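Local coordinates for protein (aminopeptidase) (Ochrobactrum anthropi, PDB 1B65) that hydrolyses peptides from the amino-terminal end as an L-aminopeptidase and also acts as a D-alanyl esterase and amidase, in a variant Ntn-hydrolase fold, at residues G194-R200 / E334-A339; M340-D345 / Q357-H361. All coordinates share one frame; numbering follows the deposited sequence.

Overall arrangement
Helix 322-342 takes part in both contacts, one following the other along it, with centres about 13 Å apart. In contact 1, near the middle of the chain, the helix lies on the outermost strand of a six-stranded mixed sheet; every touching residue is buried, small residues let the backbones come close enough for CA-H...O contacts, and one salt bridge joins their side chains. Contact 2, about 18 Å from the chain centre, is partly buried and holds the C-terminal end of the same helix to the loop before helix 361-370. There the bonding passes to one carboxylate, one imidazole and four waters, with Met340, Ile341 and Ile359 packing on the buried side.

Contact 1: residues G194-R200 / E334-A339; sequences GTGTASR and EAVVNA
Glu334 and Arg200 meet where helix 322-342 lies over edge strand 194-204 of the six-stranded mixed sheet, part of the helix-on-sheet layering of this Ntn-hydrolase variant. The short segments run at 138° to each other, their axes only 5.7 Å apart. Glu334 sends its CG anti to the backbone N (chi1 -179°) and stays extended, carrying the carboxylate across to the guanidinium. Arg200 comes to meet it by bending at chi2, and its flat end stands steeply to the carboxylate, the planes 70° apart. A single oxygen receives both amino groups: NH1 of Arg200 lies 2.9 Å from OE1 of Glu334, approaching from above the carboxylate plane, in a bent bond. NH2 completes the salt bridge to the same oxygen, though its position is less certain. The other carboxylate oxygen of Glu334 is gripped elsewhere, by Arg13 and Asn27.

Between this ion pair and the far end of the contact, small residues let the two backbones close up. The CB of Ala198 sits 4.0 Å from CG of Glu334, beside the backbone N of Ala335, and the methyl of Ala335 rests against CA of Thr197 at 3.8 Å. The CA of Gly196 comes straight up to the helix, 3.3 Å from the Ala335 carbonyl O, in a CA-H...O contact. The CB of Ala339 lies 3.6 Å from the O of Gly194, and its CA faces the Thr195 carbonyl. Thr195 and Thr197 turn away from the helix, their hydroxyls bonded to Cys180 O and Ala213 O respectively. The guanidinium of Arg200 is steadied from its own strand, with NH1 donating to the Ser199 carbonyl O at 2.9 Å, that oxygen lying almost exactly in the guanidinium plane.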
loop_
_atom_site.group_PDB
_atom_site.type_symbol
_atom_site.label_atom_id
_atom_site.label_comp_id
_atom_site.label_asym_id
_atom_site.label_seq_id
_atom_site.Cartn_x
_atom_site.Cartn_y
_atom_site.Cartn_z
ATOM N N GLY A 194 -22.573 -14.548 13.622
ATOM C CA GLY A 194 -22.715 -15.466 12.496
ATOM C C GLY A 194 -22.853 -14.744 11.158
ATOM O O GLY A 194 -22.301 -13.658 10.950
ATOM N N THR A 195 -23.667 -15.324 10.313
ATOM C CA THR A 195 -23.827 -14.819 8.927
ATOM C C THR A 195 -24.929 -13.790 8.820
ATOM O O THR A 195 -26.044 -14.051 9.307
ATOM C CB THR A 195 -24.098 -16.043 8.009
ATOM O OG1 THR A 195 -22.973 -16.957 8.194
ATOM C CG2 THR A 195 -24.245 -15.618 6.561
ATOM N N GLY A 196 -24.660 -12.685 8.113
ATOM C CA GLY A 196 -25.727 -11.691 7.918
ATOM C C GLY A 196 -25.637 -11.118 6.496
ATOM O O GLY A 196 -24.551 -11.086 5.919
ATOM N N THR A 197 -26.796 -10.645 6.000
ATOM C CA THR A 197 -26.729 -10.098 4.623
ATOM C C THR A 197 -27.754 -8.990 4.469
ATOM O O THR A 197 -28.712 -8.905 5.261
ATOM C CB THR A 197 -26.849 -11.242 3.618
ATOM O OG1 THR A 197 -26.627 -10.746 2.277
ATOM C CG2 THR A 197 -28.240 -11.909 3.603
ATOM N N ALA A 198 -27.575 -8.116 3.497
ATOM C CA ALA A 198 -28.521 -7.018 3.234
ATOM C C ALA A 198 -28.196 -6.479 1.844
ATOM O O ALA A 198 -27.082 -6.747 1.331
ATOM C CB ALA A 198 -28.363 -5.873 4.242
ATOM N N SER A 199 -29.110 -5.677 1.313
ATOM C CA SER A 199 -28.841 -5.028 0.028
ATOM C C SER A 199 -29.510 -3.654 -0.026
ATOM O O SER A 199 -30.404 -3.300 0.751
ATOM C CB SER A 199 -29.321 -5.851 -1.181
ATOM O OG SER A 199 -30.773 -5.950 -1.143
ATOM N N ARG A 200 -29.053 -2.873 -1.020
ATOM C CA ARG A 200 -29.620 -1.555 -1.238
ATOM C C ARG A 200 -29.696 -1.344 -2.750
ATOM O O ARG A 200 -28.797 -1.804 -3.464
ATOM C CB ARG A 200 -28.817 -0.397 -0.655
ATOM C CG ARG A 200 -28.746 -0.299 0.868
ATOM C CD ARG A 200 -30.158 -0.035 1.407
ATOM N NE ARG A 200 -30.115 0.221 2.856
ATOM C CZ ARG A 200 -30.134 -0.775 3.733
ATOM N NH1 ARG A 200 -30.196 -2.053 3.364
ATOM N NH2 ARG A 200 -30.087 -0.460 5.046
ATOM N N GLU A 334 -26.632 -3.028 8.394
ATOM C CA GLU A 334 -27.784 -3.933 8.499
ATOM C C GLU A 334 -27.422 -5.402 8.424
ATOM O O GLU A 334 -28.024 -6.240 9.144
ATOM C CB GLU A 334 -28.831 -3.543 7.435
ATOM C CG GLU A 334 -30.078 -4.474 7.534
ATOM C CD GLU A 334 -31.193 -3.926 6.659
ATOM O OE1 GLU A 334 -31.074 -2.925 5.947
ATOM O OE2 GLU A 334 -32.314 -4.505 6.695
ATOM N N ALA A 335 -26.418 -5.842 7.691
ATOM C CA ALA A 335 -25.973 -7.218 7.604
ATOM C C ALA A 335 -25.454 -7.684 8.971
ATOM O O ALA A 335 -25.800 -8.775 9.415
ATOM C CB ALA A 335 -24.899 -7.348 6.501
ATOM N N VAL A 336 -24.692 -6.827 9.672
ATOM C CA VAL A 336 -24.232 -7.177 11.013
ATOM C C VAL A 336 -25.414 -7.353 11.983
ATOM O O VAL A 336 -25.488 -8.357 12.713
ATOM C CB VAL A 336 -23.259 -6.125 11.543
ATOM C CG1 VAL A 336 -22.941 -6.328 13.028
ATOM C CG2 VAL A 336 -21.904 -6.188 10.780
ATOM N N VAL A 337 -26.345 -6.398 11.980
ATOM C CA VAL A 337 -27.495 -6.503 12.887
ATOM C C VAL A 337 -28.350 -7.709 12.523
ATOM O O VAL A 337 -28.764 -8.512 13.378
ATOM C CB VAL A 337 -28.295 -5.189 12.957
ATOM C CG1 VAL A 337 -29.465 -5.368 13.930
ATOM C CG2 VAL A 337 -27.398 -4.065 13.514
ATOM N N ASN A 338 -28.558 -7.972 11.217
ATOM C CA ASN A 338 -29.311 -9.151 10.807
ATOM C C ASN A 338 -28.674 -10.415 11.346
ATOM O O ASN A 338 -29.413 -11.345 11.762
ATOM C CB ASN A 338 -29.347 -9.223 9.248
ATOM C CG ASN A 338 -30.512 -8.484 8.650
ATOM O OD1 ASN A 338 -30.537 -8.181 7.424
ATOM N ND2 ASN A 338 -31.497 -8.106 9.452
ATOM N N ALA A 339 -27.344 -10.494 11.377
ATOM C CA ALA A 339 -26.689 -11.705 11.896
ATOM C C ALA A 339 -27.028 -11.922 13.374
ATOM O O ALA A 339 -27.232 -13.086 13.791
ATOM C CB ALA A 339 -25.146 -11.581 11.759
#

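Contact 2: residues M340-D345 / Q357-H361; sequences MIAAED and QAIDH
Asp345 turns its CG anti to its own carbonyl carbon (chi1 -72°), bringing OD1 over the backbone of Gln357 and Ala358; His361 has its CG anti to the carbonyl carbon, beside the backbone N, which swings its imidazole back to the last turn of helix 322-342. OD1 of Asp345 accepts the backbone N of Ala358 at 2.8 Å in a nearly straight bond (169°), the donor standing above the carboxylate plane. Gln357 runs alongside Asp345 in the same direction, its amide turned 66° from the carboxylate, and water 3 bridges its NE2 to OD2 of Asp345. OD1 of Asp345 thus accepts from both the Ala358 N and water 4, which also donates to the Ala358 O.

At the other end the His361 ring meets the helix edge-on: its NE2 donates to the carbonyl O of Ile341 at 3.2 Å, the oxygen close to the ring plane and the nitrogen on a carbonyl lone pair, though the bond is bent. The CG2 branch of Ile341 lies beside the same NE2, while its CD1 reaches across to CG2 of Ile359 at 4.1 Å. That CG2 also sits 4.3 Å from CB of Met340, and Phe191 and Leu364 continue the apolar side of the contact. Between these ends, the CB of Ala358 fits against the carbonyl O of Ala343 at 3.2 Å, where the chain has left the helix.

The Met340 carbonyl O receives water 1, at 2.7 Å, which in turn accepts the N of Ile359; water 2 touches both the ring and the Ile359 carbonyl. Helix 322-342 is thus tied to the loop leading into helix 361-370 by directional bonds to backbone N and O atoms as well as by apolar packing, with the imidazole N-H and bridging waters serving carbonyls of the last helical turn.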
loop_
_atom_site.group_PDB
_atom_site.type_symbol
_atom_site.label_atom_id
_atom_site.label_comp_id
_atom_site.label_asym_id
_atom_site.label_seq_id
_atom_site.Cartn_x
_atom_site.Cartn_y
_atom_site.Cartn_z
ATOM N N MET A 340 -27.030 -10.851 14.156
ATOM C CA MET A 340 -27.332 -10.969 15.581
ATOM C C MET A 340 -28.797 -11.355 15.795
ATOM O O MET A 340 -29.072 -12.143 16.708
ATOM C CB MET A 340 -27.087 -9.631 16.274
ATOM C CG MET A 340 -25.590 -9.307 16.235
ATOM S SD MET A 340 -25.358 -7.727 17.094
ATOM C CE MET A 340 -25.468 -8.186 18.780
ATOM N N ILE A 341 -29.669 -10.790 14.968
ATOM C CA ILE A 341 -31.114 -11.123 15.116
ATOM C C ILE A 341 -31.401 -12.560 14.722
ATOM O O ILE A 341 -32.310 -13.181 15.317
ATOM C CB ILE A 341 -31.918 -10.137 14.249
ATOM C CG1 ILE A 341 -31.832 -8.708 14.786
ATOM C CG2 ILE A 341 -33.405 -10.569 14.105
ATOM C CD1 ILE A 341 -31.957 -8.584 16.296
ATOM N N ALA A 342 -30.736 -13.058 13.666
ATOM C CA ALA A 342 -30.961 -14.385 13.161
ATOM C C ALA A 342 -30.297 -15.460 14.024
ATOM O O ALA A 342 -30.701 -16.631 13.884
ATOM C CB ALA A 342 -30.401 -14.548 11.733
ATOM N N ALA A 343 -29.264 -15.116 14.785
ATOM C CA ALA A 343 -28.526 -16.104 15.572
ATOM C C ALA A 343 -29.355 -16.721 16.699
ATOM O O ALA A 343 -30.332 -16.147 17.175
ATOM C CB ALA A 343 -27.271 -15.497 16.223
ATOM N N GLU A 344 -28.974 -17.926 17.102
ATOM C CA GLU A 344 -29.580 -18.637 18.221
ATOM C C GLU A 344 -28.518 -19.004 19.255
ATOM O O GLU A 344 -27.353 -19.243 18.900
ATOM C CB GLU A 344 -30.202 -19.955 17.717
ATOM C CG GLU A 344 -31.311 -19.673 16.696
ATOM C CD GLU A 344 -31.610 -20.893 15.843
ATOM O OE1 GLU A 344 -30.702 -21.355 15.098
ATOM O OE2 GLU A 344 -32.755 -21.383 15.911
ATOM N N ASP A 345 -28.961 -19.186 20.510
ATOM C CA ASP A 345 -28.029 -19.566 21.565
ATOM C C ASP A 345 -27.237 -20.786 21.162
ATOM O O ASP A 345 -27.775 -21.688 20.510
ATOM C CB ASP A 345 -28.780 -19.910 22.858
ATOM C CG ASP A 345 -29.362 -18.699 23.528
ATOM O OD1 ASP A 345 -29.644 -17.662 22.909
ATOM O OD2 ASP A 345 -29.539 -18.806 24.786
ATOM N N GLN A 357 -25.348 -16.516 24.354
ATOM C CA GLN A 357 -26.746 -16.217 24.059
ATOM C C GLN A 357 -26.914 -15.292 22.849
ATOM O O GLN A 357 -26.159 -14.339 22.674
ATOM C CB GLN A 357 -27.373 -15.522 25.279
ATOM C CG GLN A 357 -27.343 -16.313 26.586
ATOM C CD GLN A 357 -27.762 -15.500 27.796
ATOM O OE1 GLN A 357 -26.965 -15.165 28.691
ATOM N NE2 GLN A 357 -29.046 -15.111 27.902
ATOM N N ALA A 358 -27.999 -15.489 22.105
ATOM C CA ALA A 358 -28.410 -14.566 21.055
ATOM C C ALA A 358 -29.082 -13.371 21.711
ATOM O O ALA A 358 -29.662 -13.493 22.822
ATOM C CB ALA A 358 -29.391 -15.308 20.128
ATOM N N ILE A 359 -28.950 -12.162 21.184
ATOM C CA ILE A 359 -29.553 -10.983 21.769
ATOM C C ILE A 359 -31.079 -11.191 21.805
ATOM O O ILE A 359 -31.696 -11.734 20.877
ATOM C CB ILE A 359 -29.195 -9.682 21.029
ATOM C CG1 ILE A 359 -29.686 -8.461 21.795
ATOM C CG2 ILE A 359 -29.772 -9.767 19.616
ATOM C CD1 ILE A 359 -29.015 -7.156 21.300
ATOM N N ASP A 360 -31.625 -10.835 22.974
ATOM C CA ASP A 360 -33.059 -11.011 23.192
ATOM C C ASP A 360 -33.860 -9.942 22.472
ATOM O O ASP A 360 -33.596 -8.756 22.687
ATOM C CB ASP A 360 -33.337 -10.926 24.699
ATOM C CG ASP A 360 -34.834 -11.245 24.895
ATOM O OD1 ASP A 360 -35.214 -12.413 24.765
ATOM O OD2 ASP A 360 -35.587 -10.320 25.132
ATOM N N HIS A 361 -34.804 -10.330 21.619
ATOM C CA HIS A 361 -35.518 -9.343 20.819
ATOM C C HIS A 361 -36.361 -8.369 21.627
ATOM O O HIS A 361 -36.427 -7.186 21.290
ATOM C CB HIS A 361 -36.437 -10.067 19.803
ATOM C CG HIS A 361 -35.726 -10.932 18.834
ATOM N ND1 HIS A 361 -36.336 -11.707 17.870
ATOM C CD2 HIS A 361 -34.380 -11.124 18.675
ATOM C CE1 HIS A 361 -35.388 -12.354 17.177
ATOM N NE2 HIS A 361 -34.199 -11.997 17.656
HETATM O O HOH W 1 -27.355 -12.351 18.786
HETATM O O HOH W 2 -31.389 -12.728 18.282
HETATM O O HOH W 3 -30.541 -16.759 26.463
HETATM O O HOH W 4 -31.552 -15.611 23.707
#